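PDB 6B3P: Amy13K from Eubacterium rectale DSM 17629, which probably binds starch through two family 26 carbohydrate-binding modules of a surface-anchored gut alpha-amylase, each occupied here by malto-oligosaccharide. Local coordinates for residues Glu84-Gly89 against Ala97-Val102. Numbering follows the deposited sequence.
With EDO (1,2-ethanediol), chain J.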
# COMPACT_ATOMS: atom_id res chain seq x y z
N GLU A 84 -9.72 6.13 -0.23
CA GLU A 84 -9.42 5.46 -1.49
C GLU A 84 -10.47 5.80 -2.53
O GLU A 84 -11.67 5.69 -2.27
CB GLU A 84 -9.33 3.94 -1.32
CG GLU A 84 -8.94 3.23 -2.61
CD GLU A 84 -8.55 1.78 -2.41
OE1 GLU A 84 -8.80 1.23 -1.32
OE2 GLU A 84 -7.97 1.20 -3.35
N TYR A 85 -10.01 6.20 -3.71
CA TYR A 85 -10.89 6.57 -4.81
C TYR A 85 -10.70 5.66 -6.01
O TYR A 85 -9.60 5.16 -6.26
CB TYR A 85 -10.64 8.02 -5.24
CG TYR A 85 -11.04 9.06 -4.21
CD1 TYR A 85 -12.34 9.54 -4.14
CD2 TYR A 85 -10.10 9.58 -3.32
CE1 TYR A 85 -12.70 10.49 -3.21
CE2 TYR A 85 -10.46 10.53 -2.39
CZ TYR A 85 -11.75 10.98 -2.33
OH TYR A 85 -12.11 11.93 -1.40
N TRP A 86 -11.79 5.43 -6.74
CA TRP A 86 -11.74 4.77 -8.04
C TRP A 86 -12.32 5.70 -9.09
O TRP A 86 -13.43 6.21 -8.92
CB TRP A 86 -12.52 3.45 -8.02
CG TRP A 86 -11.89 2.37 -7.20
CD1 TRP A 86 -11.09 1.35 -7.65
CD2 TRP A 86 -12.00 2.18 -5.78
NE1 TRP A 86 -10.70 0.55 -6.61
CE2 TRP A 86 -11.24 1.04 -5.45
CE3 TRP A 86 -12.66 2.88 -4.76
CZ2 TRP A 86 -11.13 0.58 -4.14
CZ3 TRP A 86 -12.55 2.41 -3.46
CH2 TRP A 86 -11.79 1.27 -3.16
N PHE A 87 -11.57 5.94 -10.17
CA PHE A 87 -12.08 6.76 -11.26
C PHE A 87 -12.28 5.92 -12.51
O PHE A 87 -11.33 5.48 -13.14
CB PHE A 87 -11.15 7.93 -11.55
CG PHE A 87 -11.80 9.01 -12.36
CD1 PHE A 87 -11.96 8.88 -13.73
CD2 PHE A 87 -12.28 10.16 -11.74
CE1 PHE A 87 -12.57 9.86 -14.48
CE2 PHE A 87 -12.90 11.15 -12.49
CZ PHE A 87 -13.04 11.01 -13.86
N ASP A 88 -13.55 5.71 -12.84
CA ASP A 88 -13.95 4.91 -14.00
C ASP A 88 -15.19 5.57 -14.60
O ASP A 88 -16.31 5.12 -14.39
CB ASP A 88 -14.24 3.46 -13.58
CG ASP A 88 -14.61 2.57 -14.75
OD1 ASP A 88 -14.45 3.01 -15.91
OD2 ASP A 88 -15.05 1.42 -14.51
N GLY A 89 -14.96 6.65 -15.35
CA GLY A 89 -16.05 7.45 -15.88
C GLY A 89 -16.45 8.58 -14.96
O GLY A 89 -17.03 9.58 -15.39
N ALA A 97 -16.70 -4.68 -7.01
CA ALA A 97 -17.05 -5.92 -6.34
C ALA A 97 -15.94 -6.97 -6.32
O ALA A 97 -15.75 -7.66 -5.31
CB ALA A 97 -18.29 -6.51 -6.99
N ASP A 98 -15.21 -7.07 -7.42
CA ASP A 98 -14.22 -8.12 -7.64
C ASP A 98 -12.87 -7.85 -6.97
O ASP A 98 -12.00 -8.72 -6.94
CB ASP A 98 -14.01 -8.34 -9.14
CG ASP A 98 -13.54 -7.08 -9.85
OD1 ASP A 98 -14.35 -6.13 -9.97
OD2 ASP A 98 -12.37 -7.04 -10.29
N TRP A 99 -12.69 -6.64 -6.45
CA TRP A 99 -11.41 -6.24 -5.86
C TRP A 99 -11.27 -6.80 -4.44
O TRP A 99 -12.23 -6.85 -3.68
CB TRP A 99 -11.27 -4.72 -5.82
CG TRP A 99 -10.97 -4.09 -7.15
CD1 TRP A 99 -11.61 -4.32 -8.33
CD2 TRP A 99 -9.95 -3.12 -7.43
NE1 TRP A 99 -11.06 -3.55 -9.33
CE2 TRP A 99 -10.04 -2.80 -8.80
CE3 TRP A 99 -8.98 -2.48 -6.65
CZ2 TRP A 99 -9.19 -1.88 -9.41
CZ3 TRP A 99 -8.13 -1.57 -7.27
CH2 TRP A 99 -8.25 -1.28 -8.63
N LYS A 100 -10.05 -7.23 -4.11
CA LYS A 100 -9.72 -7.68 -2.76
C LYS A 100 -8.81 -6.67 -2.07
O LYS A 100 -8.29 -5.75 -2.72
CB LYS A 100 -9.03 -9.04 -2.79
CG LYS A 100 -9.76 -10.11 -3.57
CD LYS A 100 -10.95 -10.65 -2.79
CE LYS A 100 -11.54 -11.87 -3.48
NZ LYS A 100 -10.54 -12.97 -3.66
N TYR A 101 -8.61 -6.86 -0.77
CA TYR A 101 -7.65 -6.06 -0.02
C TYR A 101 -6.34 -6.81 0.10
O TYR A 101 -6.24 -7.78 0.86
CB TYR A 101 -8.21 -5.70 1.35
CG TYR A 101 -9.37 -4.76 1.26
CD1 TYR A 101 -10.67 -5.23 1.14
CD2 TYR A 101 -9.17 -3.38 1.26
CE1 TYR A 101 -11.74 -4.37 1.04
CE2 TYR A 101 -10.24 -2.51 1.15
CZ TYR A 101 -11.52 -3.01 1.04
OH TYR A 101 -12.58 -2.15 0.95
N VAL A 102 -5.34 -6.35 -0.64
CA VAL A 102 -4.06 -7.03 -0.73
C VAL A 102 -3.00 -6.23 0.02
O VAL A 102 -2.57 -5.17 -0.43
CB VAL A 102 -3.62 -7.21 -2.20
CG1 VAL A 102 -2.34 -8.03 -2.28
CG2 VAL A 102 -4.73 -7.86 -3.00
C1 EDO J . -6.73 -8.94 -6.83
O1 EDO J . -7.98 -8.61 -6.22
C2 EDO J . -5.91 -9.80 -5.87
O2 EDO J . -6.59 -11.03 -5.60
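Trp86 and Trp99 meet as a T-shaped pair: the pyrrole edge of Trp86 is driven against the benzo face of Trp99. The five-membered ring of the former and the six-membered ring of the latter have centroids 4.6 Å apart, with the planes almost perpendicular at 86°. NE1 of Trp86 does most of the touching, sitting over the Trp99 face, displaced toward the rim, 3.4 Å from Trp99 CZ3. Beside it, CD1 of Trp86 lies 4.0 Å from CH2 of Trp99, so two neighbouring atoms of one edge press on the same ring.

With CG beside the backbone N and anti to the carbonyl carbon (chi1 near -70° in both), each indole is carried toward the other segment. The two side chains thereby bridge backbones whose closest CA atoms, those of Trp86 and Trp99, are 11.2 Å apart. On one face of Trp86 lies Glu84 CG, two residues back along the strand, while the Glu84 carboxylate is engaged by Asn6 and Thr185. The packing extends to Trp44, which meets Trp99 edge-to-face and also touches Trp86, and to His41, stacked on Trp99. Away from this cluster, Lys100 N hydrogen-bonds O1 of an ethanediol at 3.3 Å, probably a crystallisation additive.

With Trp99 cut back to an alanine, the Trp86 edge is likely to lose its aromatic face, and His41 and Trp44 the ring they share. Trp99 lies in the loop leading from the sheet of strand 82-87 into strand 101-108 of the next sheet, so the pair illustrates how buried aromatics can pack the connection between tandem modules against the first of them. No hydrogen bond links these segments; their direct contact rests on dispersion and, probably, the attraction of a polarised N-H edge for a pi face.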